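Local coordinates for E3 SUMO-protein ligase SIZ1 (Saccharomyces cerevisiae, PDB 3I2D) that acts as a SUMO E3 ligase that promotes attachment of SUMO (Smt3) to PCNA and septins, using a zinc-binding SP-RING domain that interacts with UBC9, at residues Ile305-Phe308 and Val309-Leu313; Lys101-Lys104 and Ala105-Asn108; His281-Gln285 and Ile286-Gln290; Cys273-Ala276 and Leu277-Leu280. All blocks are in the same frame, centred on the assembly; numbering follows the deposited sequence.

Contact 1: residues Ile305-Phe308 and Val309-Leu313; sequences ISEF and VDDIL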
# COMPACT_ATOMS: atom_id res chain seq x y z
N ILE A 305 4.68 17.42 4.79
CA ILE A 305 3.78 18.34 5.47
C ILE A 305 4.04 19.71 4.90
O ILE A 305 5.18 20.04 4.57
CB ILE A 305 4.09 18.41 7.00
CG1 ILE A 305 3.73 17.08 7.67
CG2 ILE A 305 3.33 19.58 7.65
CD1 ILE A 305 2.31 16.66 7.42
N SER A 306 2.99 20.52 4.76
CA SER A 306 3.13 21.88 4.26
C SER A 306 3.27 22.80 5.46
O SER A 306 2.32 22.98 6.21
CB SER A 306 1.91 22.29 3.45
OG SER A 306 1.75 23.70 3.46
N GLU A 307 4.45 23.36 5.64
CA GLU A 307 4.71 24.25 6.76
C GLU A 307 3.80 25.47 6.72
O GLU A 307 3.31 25.93 7.76
CB GLU A 307 6.16 24.68 6.76
CG GLU A 307 6.59 25.33 8.05
CD GLU A 307 8.03 25.76 8.04
OE1 GLU A 307 8.35 26.73 7.32
OE2 GLU A 307 8.85 25.11 8.74
N PHE A 308 3.57 26.00 5.52
CA PHE A 308 2.72 27.16 5.40
C PHE A 308 1.35 26.88 5.99
O PHE A 308 0.91 27.59 6.90
CB PHE A 308 2.53 27.59 3.94
CG PHE A 308 1.75 28.87 3.80
CD1 PHE A 308 2.32 30.09 4.15
CD2 PHE A 308 0.42 28.85 3.41
CE1 PHE A 308 1.59 31.27 4.11
CE2 PHE A 308 -0.33 30.03 3.37
CZ PHE A 308 0.26 31.24 3.72
N VAL A 309 0.68 25.85 5.46
CA VAL A 309 -0.66 25.47 5.90
C VAL A 309 -0.68 25.00 7.36
O VAL A 309 -1.63 25.26 8.09
CB VAL A 309 -1.26 24.37 4.99
CG1 VAL A 309 -2.65 24.00 5.48
CG2 VAL A 309 -1.34 24.86 3.57
N ASP A 310 0.38 24.30 7.77
CA ASP A 310 0.47 23.82 9.14
C ASP A 310 0.45 25.03 10.07
O ASP A 310 -0.25 25.03 11.08
CB ASP A 310 1.76 23.04 9.35
CG ASP A 310 1.69 22.09 10.52
OD1 ASP A 310 2.73 21.50 10.88
OD2 ASP A 310 0.59 21.93 11.09
N ASP A 311 1.20 26.07 9.71
CA ASP A 311 1.25 27.30 10.52
C ASP A 311 -0.14 27.90 10.72
O ASP A 311 -0.57 28.11 11.85
CB ASP A 311 2.16 28.34 9.85
CG ASP A 311 3.64 28.13 10.18
OD1 ASP A 311 3.96 27.08 10.80
OD2 ASP A 311 4.46 29.01 9.81
N ILE A 312 -0.84 28.17 9.62
CA ILE A 312 -2.18 28.74 9.72
C ILE A 312 -3.06 27.85 10.59
O ILE A 312 -3.80 28.32 11.45
CB ILE A 312 -2.83 28.88 8.32
CG1 ILE A 312 -1.93 29.72 7.41
CG2 ILE A 312 -4.22 29.53 8.44
CD1 ILE A 312 -2.50 29.94 6.03
N LEU A 313 -2.98 26.54 10.36
CA LEU A 313 -3.79 25.56 11.08
C LEU A 313 -3.53 25.55 12.58
O LEU A 313 -4.45 25.42 13.39
CB LEU A 313 -3.52 24.18 10.49
CG LEU A 313 -4.70 23.29 10.10
CD1 LEU A 313 -5.80 24.07 9.38
CD2 LEU A 313 -4.16 22.19 9.21
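F308 and I312 stand one helical turn apart, their side chains crossing at a slant: CD1 of I312 reaches the far rim of the F308 ring, 3.4 Å from CE2. The ring gets there because CG of F308 lies opposite the backbone N (chi1 -175°), while the straight CG1-CD1 arm of I312 leans back toward the helix start. Large apolar groups suit both places, since this flank of the helix is buried. E307 and D311, also four residues apart, lie alongside each other and point the same way with carboxylate planes nearly parallel (10° apart), but E307 OE1 and D311 OD2 stay 5.2 Å apart; D311 OD2 also makes a long, weak ion pair with K222 NZ. Together with D310 they put acidic groups in the first turns, where they should interact favourably with the positive end of the helix dipole. S306 is the N-cap. Its OG takes the N-H of V309 over 3.1 Å in a fairly straight bond (163°), and a small hydroxyl-bearing residue suits the task because it can replace a missing backbone acceptor. S306 O receives D310 N at 2.8 Å. Helix 307-313, in the SP-RING region, packs among its neighbours: F308 and I312 face strand 322-326 through L325 and V323, F308 and E307 touch K222 of helix 222-234, and V309 and D310 rest on P262 of strand 262-265.

Contact 2: residues Lys101-Lys104 and Ala105-Asn108; sequences KLSK and ADYN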
# COMPACT_ATOMS: atom_id res chain seq x y z
N LYS A 101 5.28 -26.91 9.11
CA LYS A 101 5.18 -26.70 10.55
C LYS A 101 5.92 -25.41 10.86
O LYS A 101 7.01 -25.17 10.33
CB LYS A 101 5.80 -27.85 11.33
CG LYS A 101 4.94 -29.11 11.39
CD LYS A 101 5.37 -30.03 12.53
CE LYS A 101 4.97 -29.46 13.91
NZ LYS A 101 5.61 -28.15 14.26
N LEU A 102 5.34 -24.57 11.70
CA LEU A 102 5.99 -23.31 12.04
C LEU A 102 7.13 -23.51 13.01
O LEU A 102 6.95 -24.07 14.09
CB LEU A 102 4.98 -22.33 12.64
CG LEU A 102 4.01 -21.72 11.64
CD1 LEU A 102 3.17 -20.66 12.34
CD2 LEU A 102 4.80 -21.11 10.49
N SER A 103 8.31 -23.04 12.62
CA SER A 103 9.49 -23.17 13.47
C SER A 103 9.30 -22.32 14.73
O SER A 103 8.30 -21.63 14.90
CB SER A 103 10.74 -22.70 12.74
OG SER A 103 10.78 -21.29 12.67
N LYS A 104 10.28 -22.40 15.62
CA LYS A 104 10.24 -21.63 16.85
C LYS A 104 10.12 -20.17 16.43
O LYS A 104 9.08 -19.54 16.62
CB LYS A 104 11.53 -21.88 17.64
CG LYS A 104 11.63 -21.21 19.02
CD LYS A 104 12.98 -21.54 19.66
CE LYS A 104 13.16 -20.90 21.03
NZ LYS A 104 14.47 -21.26 21.65
N ALA A 105 11.19 -19.66 15.82
CA ALA A 105 11.29 -18.28 15.36
C ALA A 105 10.07 -17.76 14.59
O ALA A 105 9.70 -16.59 14.72
CB ALA A 105 12.55 -18.11 14.52
N ASP A 106 9.46 -18.61 13.78
CA ASP A 106 8.30 -18.20 13.00
C ASP A 106 7.03 -18.07 13.84
O ASP A 106 6.47 -16.98 13.96
CB ASP A 106 8.04 -19.18 11.85
CG ASP A 106 9.12 -19.14 10.76
OD1 ASP A 106 9.72 -18.07 10.55
OD2 ASP A 106 9.34 -20.19 10.11
N TYR A 107 6.57 -19.17 14.42
CA TYR A 107 5.34 -19.18 15.22
C TYR A 107 5.21 -18.00 16.16
O TYR A 107 4.10 -17.66 16.58
CB TYR A 107 5.22 -20.46 16.04
CG TYR A 107 3.86 -20.57 16.71
CD1 TYR A 107 2.75 -21.03 16.00
CD2 TYR A 107 3.66 -20.08 18.00
CE1 TYR A 107 1.47 -20.99 16.55
CE2 TYR A 107 2.38 -20.04 18.55
CZ TYR A 107 1.29 -20.49 17.83
OH TYR A 107 0.02 -20.41 18.36
N ASN A 108 6.33 -17.38 16.50
CA ASN A 108 6.33 -16.25 17.42
C ASN A 108 5.62 -15.00 16.89
O ASN A 108 4.53 -14.64 17.35
CB ASN A 108 7.77 -15.90 17.78
CG ASN A 108 8.56 -17.10 18.27
OD1 ASN A 108 9.77 -17.03 18.45
ND2 ASN A 108 7.86 -18.21 18.50
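With chi1 at 76°, the hydroxyl of S103 is folded between its own backbone N and carbonyl carbon, while D106 swings CG to the side opposite its carbonyl carbon (chi1 -68°); the two rotations turn the hydroxyl and the carboxylate toward one another. S103 OG then has two roles. It accepts the N-H of D106 over 3.2 Å, and it gives a weak hydrogen bond to D106 OD2 at 3.1 Å. The other carboxylate oxygen, OD1, forms a salt bridge with R78 of strand 74-90, so that the aspartate is held from two directions and its negative charge is probably stabilised by the arginine as well as by the start of the helix. S103 is the N-cap of helix 104-111, the helix that follows strand 93-100 in the PINIT domain. Serine fits here because its short side chain can bend back to cover an amide of the first turn, and its own carbonyl O goes on to accept Y107 N at 3.0 Å. Just outside the cap, L102 meets Y107 in a hydrophobic staple, the pairing of the residue before the N-cap with the one five places further along. CD1 of L102 comes within 3.7 Å of Y107 CD1, the two side chains crossing at about a right angle, and CB of L102 lies 3.9 Å from Y107 CB. The second methyl, L102 CD2, turns instead to D106 CB at 4.0 Å. L102 also touches L175 of a neighbouring loop, where a branched aliphatic residue is well placed at a buried position.

Contact 3: residues His281-Gln285 and Ile286-Gln290; sequences HSQLQ and IPTWQ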
# COMPACT_ATOMS: atom_id res chain seq x y z
N HIS A 281 -5.19 6.32 5.48
CA HIS A 281 -6.23 5.39 5.90
C HIS A 281 -7.10 5.09 4.69
O HIS A 281 -7.69 4.03 4.59
CB HIS A 281 -7.08 5.99 7.02
CG HIS A 281 -6.59 5.64 8.39
ND1 HIS A 281 -6.85 4.42 8.98
CD2 HIS A 281 -5.79 6.32 9.25
CE1 HIS A 281 -6.23 4.36 10.15
NE2 HIS A 281 -5.58 5.50 10.33
N SER A 282 -7.16 6.04 3.76
CA SER A 282 -7.92 5.89 2.53
C SER A 282 -7.15 4.96 1.59
O SER A 282 -7.73 4.08 0.96
CB SER A 282 -8.09 7.23 1.85
OG SER A 282 -8.89 7.07 0.70
N GLN A 283 -5.84 5.14 1.48
CA GLN A 283 -5.03 4.29 0.62
C GLN A 283 -5.04 2.83 1.11
O GLN A 283 -5.06 1.90 0.30
CB GLN A 283 -3.58 4.80 0.54
CG GLN A 283 -3.44 6.11 -0.21
CD GLN A 283 -4.18 6.09 -1.54
OE1 GLN A 283 -3.90 5.26 -2.40
NE2 GLN A 283 -5.13 6.99 -1.70
N LEU A 284 -5.05 2.63 2.42
CA LEU A 284 -5.04 1.28 2.94
C LEU A 284 -6.28 0.52 2.52
O LEU A 284 -6.21 -0.67 2.26
CB LEU A 284 -4.93 1.27 4.46
CG LEU A 284 -5.20 -0.09 5.10
CD1 LEU A 284 -4.13 -1.10 4.69
CD2 LEU A 284 -5.27 0.08 6.60
N GLN A 285 -7.41 1.21 2.43
CA GLN A 285 -8.65 0.57 2.03
C GLN A 285 -8.83 0.53 0.52
O GLN A 285 -9.27 -0.47 -0.05
CB GLN A 285 -9.84 1.32 2.61
CG GLN A 285 -9.89 1.40 4.12
CD GLN A 285 -9.77 0.06 4.78
OE1 GLN A 285 -10.28 -0.94 4.29
NE2 GLN A 285 -9.10 0.03 5.92
N ILE A 286 -8.50 1.64 -0.13
CA ILE A 286 -8.66 1.79 -1.57
C ILE A 286 -7.38 2.37 -2.18
O ILE A 286 -7.30 3.56 -2.45
CB ILE A 286 -9.87 2.74 -1.84
CG1 ILE A 286 -11.10 2.18 -1.11
CG2 ILE A 286 -10.14 2.87 -3.32
CD1 ILE A 286 -12.22 3.18 -0.87
N PRO A 287 -6.36 1.52 -2.40
CA PRO A 287 -5.05 1.89 -2.95
C PRO A 287 -5.03 2.43 -4.37
O PRO A 287 -4.93 1.68 -5.33
CB PRO A 287 -4.25 0.60 -2.82
CG PRO A 287 -5.30 -0.43 -3.07
CD PRO A 287 -6.46 0.06 -2.23
N THR A 288 -5.13 3.75 -4.48
CA THR A 288 -5.12 4.45 -5.75
C THR A 288 -3.81 5.21 -5.88
O THR A 288 -3.27 5.34 -6.97
CB THR A 288 -6.25 5.46 -5.81
OG1 THR A 288 -6.05 6.47 -4.80
CG2 THR A 288 -7.58 4.76 -5.58
N TRP A 289 -3.29 5.69 -4.75
CA TRP A 289 -2.06 6.46 -4.71
C TRP A 289 -2.11 7.57 -5.75
O TRP A 289 -1.29 7.62 -6.67
CB TRP A 289 -0.82 5.57 -4.90
CG TRP A 289 -0.62 4.62 -3.73
CD1 TRP A 289 -0.96 3.30 -3.69
CD2 TRP A 289 -0.16 4.95 -2.42
NE1 TRP A 289 -0.75 2.79 -2.42
CE2 TRP A 289 -0.26 3.79 -1.63
CE3 TRP A 289 0.32 6.13 -1.83
CZ2 TRP A 289 0.09 3.76 -0.27
CZ3 TRP A 289 0.68 6.11 -0.48
CH2 TRP A 289 0.56 4.93 0.28
N GLN A 290 -3.12 8.42 -5.58
CA GLN A 290 -3.40 9.58 -6.41
C GLN A 290 -3.82 10.72 -5.52
O GLN A 290 -4.60 10.54 -4.58
CB GLN A 290 -4.55 9.31 -7.36
CG GLN A 290 -4.18 8.55 -8.58
CD GLN A 290 -5.31 8.52 -9.58
OE1 GLN A 290 -5.09 8.25 -10.76
NE2 GLN A 290 -6.53 8.79 -9.11
O HOH W 1 -8.29 6.30 -1.89
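The carboxamide oxygen of Q283 collects two consecutive backbone N-H groups, from T288 at 2.8 Å from OE1 and from W289, whose N is modelled still closer to OE1 at a distance too short to be taken literally. The T288 donor comes in tilted 20° from the plane of the amide carbonyl. On the other branch of the amide, Q283 NE2 gives a hydrogen bond to T288 OG1, 3.3 Å away and nearly in the amide plane. Glutamine suits this buried place because it offers an acceptor and a donor side by side, which fixes the rotation of its amide. Chi1 (-69°) sets CG over the W289 indole, 3.9 Å from the centroid of the six-membered ring and almost exactly above it in a CH-pi contact; the bend at chi2 then carries the amide round, so that OE1 lies over the same face nearer the five-membered ring. Amide and ring planes are inclined at 56°. I286 N bonds to S282 O at 2.8 Å, and a water bridges S282 OG with I286 O, to which it donates. P287 has no N-H to offer Q283 O, so its ring suits a chain that is turning away from helical bonding. Such side-chain-to-backbone bonding from helix 276-285 holds the segment 286-290, in the SP-RING zinc finger, that leads directly to the zinc ligands C291 and C294.

Contact 4: residues Cys273-Ala276 and Leu277-Leu280; sequences CFDA and LWFL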
# COMPACT_ATOMS: atom_id res chain seq x y z
N CYS A 273 -3.98 21.39 0.41
CA CYS A 273 -3.36 20.19 0.94
C CYS A 273 -4.50 19.27 1.35
O CYS A 273 -5.67 19.59 1.15
CB CYS A 273 -2.50 20.50 2.16
SG CYS A 273 -1.12 21.59 1.81
N PHE A 274 -4.15 18.12 1.90
CA PHE A 274 -5.14 17.16 2.36
C PHE A 274 -4.53 16.51 3.59
O PHE A 274 -3.32 16.58 3.78
CB PHE A 274 -5.44 16.11 1.29
CG PHE A 274 -4.23 15.46 0.75
CD1 PHE A 274 -3.63 15.94 -0.42
CD2 PHE A 274 -3.66 14.37 1.41
CE1 PHE A 274 -2.49 15.34 -0.92
CE2 PHE A 274 -2.52 13.77 0.91
CZ PHE A 274 -1.92 14.25 -0.26
N ASP A 275 -5.34 15.87 4.43
CA ASP A 275 -4.81 15.29 5.64
C ASP A 275 -4.03 14.00 5.42
O ASP A 275 -4.59 13.00 4.98
CB ASP A 275 -5.95 15.06 6.62
CG ASP A 275 -5.45 14.73 8.00
OD1 ASP A 275 -5.27 13.53 8.30
OD2 ASP A 275 -5.20 15.67 8.79
N ALA A 276 -2.74 14.02 5.75
CA ALA A 276 -1.90 12.83 5.54
C ALA A 276 -2.42 11.61 6.28
O ALA A 276 -2.23 10.47 5.84
CB ALA A 276 -0.44 13.11 5.95
N LEU A 277 -3.09 11.82 7.41
CA LEU A 277 -3.59 10.68 8.13
C LEU A 277 -4.76 10.04 7.39
O LEU A 277 -4.81 8.81 7.27
CB LEU A 277 -4.02 11.05 9.56
CG LEU A 277 -4.37 9.80 10.36
CD1 LEU A 277 -3.19 8.82 10.38
CD2 LEU A 277 -4.74 10.20 11.75
N TRP A 278 -5.67 10.87 6.89
CA TRP A 278 -6.81 10.33 6.17
C TRP A 278 -6.37 9.78 4.84
O TRP A 278 -6.82 8.73 4.42
CB TRP A 278 -7.91 11.38 5.95
CG TRP A 278 -8.77 11.61 7.17
CD1 TRP A 278 -8.56 12.50 8.18
CD2 TRP A 278 -9.98 10.91 7.50
NE1 TRP A 278 -9.55 12.40 9.12
CE2 TRP A 278 -10.44 11.44 8.74
CE3 TRP A 278 -10.72 9.89 6.89
CZ2 TRP A 278 -11.61 10.98 9.36
CZ3 TRP A 278 -11.88 9.44 7.51
CH2 TRP A 278 -12.31 9.99 8.74
N PHE A 279 -5.46 10.49 4.17
CA PHE A 279 -4.99 9.99 2.90
C PHE A 279 -4.49 8.54 3.05
O PHE A 279 -4.79 7.67 2.23
CB PHE A 279 -3.87 10.87 2.38
CG PHE A 279 -3.27 10.37 1.10
CD1 PHE A 279 -3.98 10.48 -0.10
CD2 PHE A 279 -2.01 9.79 1.08
CE1 PHE A 279 -3.43 10.01 -1.30
CE2 PHE A 279 -1.45 9.32 -0.12
CZ PHE A 279 -2.16 9.43 -1.31
N LEU A 280 -3.73 8.30 4.12
CA LEU A 280 -3.14 6.99 4.36
C LEU A 280 -4.13 5.92 4.79
O LEU A 280 -3.92 4.74 4.50
CB LEU A 280 -2.01 7.12 5.39
CG LEU A 280 -0.77 7.83 4.86
CD1 LEU A 280 0.07 8.38 6.00
CD2 LEU A 280 0.04 6.84 4.04
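A276, D275 and F279 lose most surface where strand 274-275 turns into helix 276-285. D275 is the N-cap: with CG opposite the backbone N (chi1 -168°), its carboxylate reaches forward so that OD1 receives W278 N at 3.0 Å, through the lone pair facing away from OD2, and L277 N more weakly at 2.9 Å. The other oxygen, OD2, accepts the backbone N-H groups of K260 and Y261. A buried carboxylate is thereby satisfied by amides on both oxygens, and those donors, along with the helix start, would favour its charged form. The W278 indole presents its edge to the aspartate, CD1 lying 3.4 Å from D275 OD1. A276 begins the helix, and its small methyl fits closely packed surroundings, touching S263 and L211, while its O accepts L280 N at 3.1 Å. F279 turns a ring face toward F274, whose CZ lies 4.3 Å above that plane near the rim. The two rings meet obliquely, planes at 45°, with F274 CE2 3.5 Å from F279 CG. Flat aromatic residues suit this buried place, where their rings pack on each other and on L303. An aspartate N-cap is thus joined to a hydrophobic staple, F274 with F279, at the strand-to-helix junction of the RING-like fold, with the F274 side chain about 5 Å from the zinc ion.

In the fold
Along the chain the order is contact 2, contact 4, contact 3, contact 1. Contact 2 lies alone in the PINIT domain, its centre about 47 Å from that of contact 1, on the opposite side of the chain's centre; the other three belong to the SP-RING region. Contacts 4 and 3 occupy the beginning and end of helix 276-285, centres about 10 Å apart, and meet where W289 packs on F279 and L280. Contact 1 touches contact 4 through C273, which lies against S306 and V309. Strands 274-275 and 303-305 flank 262-265 in one small sheet, tying the helices of contacts 4 and 1 to the zinc-bearing core that E3 activity requires.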